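Local coordinates for surface protein SPB1 (PDB 4UZG) that serves as the backbone protein of the group B streptococcus 2b pilus, probably building its shaft by sortase-catalysed linkage, at residues A[253-261]-A[269-277]. Sequence-based numbering, arbitrary orientation.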
ATOM      1  N   SER A 253      -2.523 -28.597   5.824  1.00 12.07           N
ATOM      2  CA  SER A 253      -2.978 -27.279   5.498  1.00 10.16           C
ATOM      3  C   SER A 253      -3.361 -27.214   4.032  1.00 10.28           C
ATOM      4  O   SER A 253      -3.070 -28.121   3.252  1.00 12.84           O
ATOM      5  CB  SER A 253      -1.902 -26.260   5.838  1.00 12.68           C
ATOM      6  OG  SER A 253      -0.792 -26.409   4.976  1.00 14.43           O
ATOM      7  N   GLN A 254      -4.041 -26.137   3.669  1.00  9.34           N
ATOM      8  CA  GLN A 254      -4.418 -25.901   2.283  1.00  9.10           C
ATOM      9  C   GLN A 254      -3.724 -24.653   1.759  1.00  7.08           C
ATOM     10  O   GLN A 254      -3.887 -23.565   2.303  1.00  7.18           O
ATOM     11  CB  GLN A 254      -5.921 -25.762   2.143  1.00  9.48           C
ATOM     12  CG  GLN A 254      -6.354 -25.590   0.714  1.00 10.52           C
ATOM     13  CD  GLN A 254      -7.849 -25.778   0.533  1.00 11.17           C
ATOM     14  OE1 GLN A 254      -8.440 -26.650   1.153  1.00 12.88           O
ATOM     15  NE2 GLN A 254      -8.464 -24.938  -0.287  1.00 11.10           N
ATOM     16  N   LYS A 255      -2.970 -24.806   0.675  1.00  7.48           N
ATOM     17  CA  LYS A 255      -2.283 -23.689   0.044  1.00  7.21           C
ATOM     18  C   LYS A 255      -3.262 -22.754  -0.659  1.00  7.46           C
ATOM     19  O   LYS A 255      -4.176 -23.216  -1.350  1.00  8.91           O
ATOM     20  CB  LYS A 255      -1.288 -24.242  -0.969  1.00  8.29           C
ATOM     21  CG  LYS A 255      -0.423 -23.159  -1.603  1.00 10.55           C
ATOM     22  CD  LYS A 255       0.716 -23.736  -2.437  1.00 15.04           C
ATOM     23  CE  LYS A 255       0.254 -24.454  -3.646  1.00 19.81           C
ATOM     24  NZ  LYS A 255       1.469 -24.983  -4.353  1.00 21.89           N
ATOM     25  N   VAL A 256      -3.048 -21.452  -0.506  1.00  6.93           N
ATOM     26  CA  VAL A 256      -3.839 -20.424  -1.176  1.00  7.75           C
ATOM     27  C   VAL A 256      -2.873 -19.353  -1.686  1.00  7.91           C
ATOM     28  O   VAL A 256      -2.142 -18.746  -0.905  1.00  8.58           O
ATOM     29  CB  VAL A 256      -4.826 -19.761  -0.215  1.00  9.56           C
ATOM     30  CG1 VAL A 256      -5.624 -18.683  -0.951  1.00 10.96           C
ATOM     31  CG2 VAL A 256      -5.716 -20.742   0.454  1.00 12.88           C
ATOM     32  N   ILE A 257      -2.888 -19.113  -2.992  1.00  8.59           N
ATOM     33  CA  ILE A 257      -2.066 -18.084  -3.599  1.00  9.76           C
ATOM     34  C   ILE A 257      -2.885 -16.814  -3.799  1.00  8.77           C
ATOM     35  O   ILE A 257      -4.003 -16.830  -4.311  1.00  9.99           O
ATOM     36  CB  ILE A 257      -1.465 -18.571  -4.919  1.00 11.63           C
ATOM     37  CG1 ILE A 257      -0.476 -19.709  -4.620  1.00 14.22           C
ATOM     38  CG2 ILE A 257      -0.773 -17.422  -5.650  1.00 11.97           C
ATOM     39  CD1 ILE A 257       0.038 -20.405  -5.828  1.00 17.20           C
ATOM     40  N   LEU A 258      -2.273 -15.708  -3.408  1.00  8.00           N
ATOM     41  CA  LEU A 258      -2.824 -14.407  -3.578  1.00  9.73           C
ATOM     42  C   LEU A 258      -1.878 -13.676  -4.550  1.00 10.08           C
ATOM     43  O   LEU A 258      -0.658 -13.656  -4.366  1.00  9.32           O
ATOM     44  CB  LEU A 258      -2.841 -13.819  -2.177  1.00 13.78           C
ATOM     45  CG  LEU A 258      -3.613 -12.551  -1.954  1.00 12.50           C
ATOM     46  CD1 LEU A 258      -5.079 -12.576  -2.430  1.00  7.87           C
ATOM     47  CD2 LEU A 258      -3.557 -12.194  -0.483  1.00 10.23           C
ATOM     48  N   GLY A 259      -2.444 -13.092  -5.598  1.00 12.06           N
ATOM     49  CA  GLY A 259      -1.646 -12.458  -6.636  1.00 13.85           C
ATOM     50  C   GLY A 259      -1.324 -13.404  -7.782  1.00 13.47           C
ATOM     51  O   GLY A 259      -2.096 -14.312  -8.077  1.00 12.76           O
ATOM     52  N   ASP A 260      -0.189 -13.194  -8.446  1.00 15.60           N
ATOM     53  CA  ASP A 260       0.184 -14.030  -9.583  1.00 17.88           C
ATOM     54  C   ASP A 260       0.142 -15.496  -9.213  1.00 16.29           C
ATOM     55  O   ASP A 260       0.717 -15.899  -8.206  1.00 15.52           O
ATOM     56  CB  ASP A 260       1.600 -13.691 -10.066  1.00 22.38           C
ATOM     57  CG  ASP A 260       1.692 -12.334 -10.744  1.00 26.98           C
ATOM     58  OD1 ASP A 260       0.656 -11.841 -11.230  1.00 29.12           O
ATOM     59  OD2 ASP A 260       2.813 -11.782 -10.798  1.00 30.45           O
ATOM     60  N   GLY A 261      -0.545 -16.286 -10.023  1.00 15.95           N
ATOM     61  CA  GLY A 261      -0.698 -17.707  -9.750  1.00 15.69           C
ATOM     62  C   GLY A 261      -1.967 -18.081  -8.994  1.00 14.36           C
ATOM     63  O   GLY A 261      -2.236 -19.252  -8.759  1.00 15.83           O
ATOM     64  N   ASP A 269      -9.814 -11.220 -10.718  1.00 13.61           N
ATOM     65  CA  ASP A 269      -8.941 -10.367  -9.915  1.00 11.56           C
ATOM     66  C   ASP A 269      -8.120 -11.281  -9.009  1.00 10.77           C
ATOM     67  O   ASP A 269      -8.642 -11.851  -8.041  1.00 10.90           O
ATOM     68  CB  ASP A 269      -9.775  -9.395  -9.075  1.00 11.58           C
ATOM     69  CG  ASP A 269      -8.932  -8.370  -8.351  1.00 11.14           C
ATOM     70  OD1 ASP A 269      -7.729  -8.629  -8.131  1.00 10.88           O
ATOM     71  OD2 ASP A 269      -9.485  -7.303  -7.997  1.00 11.46           O
ATOM     72  N   ASN A 270      -6.824 -11.404  -9.290  1.00 10.79           N
ATOM     73  CA  ASN A 270      -6.037 -12.353  -8.523  0.56 10.47           C
ATOM     74  C   ASN A 270      -5.707 -11.881  -7.099  1.00  8.89           C
ATOM     75  O   ASN A 270      -5.097 -12.633  -6.330  1.00  8.98           O
ATOM     76  CB  ASN A 270      -4.789 -12.790  -9.287  0.56 10.97           C
ATOM     77  CG  ASN A 270      -3.834 -11.674  -9.528  0.56 11.62           C
ATOM     78  OD1 ASN A 270      -3.828 -10.673  -8.814  0.56 12.53           O
ATOM     79  ND2 ASN A 270      -2.999 -11.839 -10.540  0.56 13.73           N
ATOM     80  N   LEU A 271      -6.168 -10.679  -6.733  1.00  8.00           N
ATOM     81  CA  LEU A 271      -6.044 -10.187  -5.345  1.00  7.55           C
ATOM     82  C   LEU A 271      -7.317 -10.398  -4.523  1.00  7.52           C
ATOM     83  O   LEU A 271      -7.357 -10.007  -3.367  1.00  7.67           O
ATOM     84  CB  LEU A 271      -5.605  -8.723  -5.331  1.00  8.14           C
ATOM     85  CG  LEU A 271      -4.164  -8.493  -5.785  1.00  9.10           C
ATOM     86  CD1 LEU A 271      -3.912  -6.988  -5.820  1.00  9.68           C
ATOM     87  CD2 LEU A 271      -3.178  -9.194  -4.860  1.00 10.63           C
ATOM     88  N   LEU A 272      -8.324 -11.027  -5.112  1.00  7.50           N
ATOM     89  CA  LEU A 272      -9.572 -11.340  -4.428  1.00  7.91           C
ATOM     90  C   LEU A 272      -9.820 -12.832  -4.633  1.00  8.33           C
ATOM     91  O   LEU A 272     -10.349 -13.238  -5.665  1.00 10.09           O
ATOM     92  CB  LEU A 272     -10.747 -10.515  -4.964  1.00  9.09           C
ATOM     93  CG  LEU A 272     -10.601  -9.001  -4.883  1.00  8.98           C
ATOM     94  CD1 LEU A 272     -11.775  -8.339  -5.586  1.00 11.06           C
ATOM     95  CD2 LEU A 272     -10.493  -8.531  -3.456  1.00  9.47           C
ATOM     96  N   VAL A 273      -9.415 -13.653  -3.666  1.00  7.37           N
ATOM     97  CA  VAL A 273      -9.444 -15.094  -3.869  1.00  7.28           C
ATOM     98  C   VAL A 273     -10.425 -15.748  -2.892  1.00  7.45           C
ATOM     99  O   VAL A 273     -10.739 -15.219  -1.819  1.00  7.97           O
ATOM    100  CB  VAL A 273      -8.029 -15.739  -3.789  1.00  7.78           C
ATOM    101  CG1 VAL A 273      -7.094 -15.127  -4.802  1.00  9.07           C
ATOM    102  CG2 VAL A 273      -7.429 -15.651  -2.418  1.00  7.94           C
ATOM    103  N   ASN A 274     -10.904 -16.923  -3.298  1.00  7.86           N
ATOM    104  CA  ASN A 274     -12.016 -17.589  -2.644  1.00  8.51           C
ATOM    105  C   ASN A 274     -11.781 -19.086  -2.501  1.00  8.74           C
ATOM    106  O   ASN A 274     -12.520 -19.889  -3.074  1.00 10.53           O
ATOM    107  CB  ASN A 274     -13.287 -17.387  -3.462  1.00 11.25           C
ATOM    108  CG  ASN A 274     -13.623 -15.939  -3.667  1.00 13.42           C
ATOM    109  OD1 ASN A 274     -14.370 -15.336  -2.882  1.00 15.53           O
ATOM    110  ND2 ASN A 274     -13.074 -15.355  -4.732  1.00 14.67           N
ATOM    111  N   PRO A 275     -10.784 -19.498  -1.708  1.00  8.04           N
ATOM    112  CA  PRO A 275     -10.571 -20.932  -1.504  1.00  8.83           C
ATOM    113  C   PRO A 275     -11.745 -21.605  -0.783  1.00  8.71           C
ATOM    114  O   PRO A 275     -12.337 -21.018   0.131  1.00  9.35           O
ATOM    115  CB  PRO A 275      -9.317 -20.957  -0.616  1.00  9.39           C
ATOM    116  CG  PRO A 275      -9.345 -19.649   0.109  1.00  8.36           C
ATOM    117  CD  PRO A 275      -9.824 -18.688  -0.944  1.00  8.36           C
ATOM    118  N   THR A 276     -12.039 -22.842  -1.182  1.00  8.93           N
ATOM    119  CA  THR A 276     -12.993 -23.701  -0.494  1.00  8.64           C
ATOM    120  C   THR A 276     -12.207 -24.799   0.203  1.00  7.65           C
ATOM    121  O   THR A 276     -11.353 -25.437  -0.412  1.00  8.81           O
ATOM    122  CB  THR A 276     -13.980 -24.323  -1.507  1.00 11.01           C
ATOM    123  OG1 THR A 276     -14.760 -23.288  -2.104  1.00 13.98           O
ATOM    124  CG2 THR A 276     -14.914 -25.295  -0.845  1.00 12.22           C
ATOM    125  N   VAL A 277     -12.505 -25.014   1.480  1.00  7.90           N
ATOM    126  CA  VAL A 277     -11.879 -26.067   2.263  1.00  7.78           C
ATOM    127  C   VAL A 277     -12.938 -27.104   2.591  1.00  8.26           C
ATOM    128  O   VAL A 277     -14.003 -26.776   3.149  1.00  8.21           O
ATOM    129  CB  VAL A 277     -11.260 -25.519   3.560  1.00  8.19           C
ATOM    130  CG1 VAL A 277     -10.601 -26.646   4.366  1.00  9.16           C
ATOM    131  CG2 VAL A 277     -10.256 -24.397   3.262  1.00  9.39           C
TER
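This is an apolar contact between two sheet edges in the C-terminal, prealbumin-like domain: V256 sits against V273 and P275, L258 against V273 and L271. Strand 254-258 borders the four-stranded sheet beside 234-240, while 273-279 borders the three-stranded sheet beside 169-177; segments 254-260 and 270-277 run in nearly opposite directions (173°). They meet mainly through side chains and are not paired as a ladder. V256 straddles the junction: with CG1 anti to its own N (chi1 179°), that methyl lies 3.8 Å from V273 CG2, while V256 CG2 sits 3.8 Å from P275 CB on the proline ring. L258 CD1 reaches V273 CG2 at 3.9 Å and also rests near the carbonyl of L271.

One hydrogen bond closes each end. Q254, extended along its chain, sends NE2 to T276 O (2.9 Å, 168°); the acceptor lies in the amide plane, but the donor stands well above the carbonyl plane. At the other end G259 N donates to N270 O (2.8 Å), in the type I turn D269-L272, and L271 CD2 lies 4.0 Å from G259 CA. The buried aliphatic methyls thus make a non-directional contact, with direction set by the two hydrogen bonds at its ends.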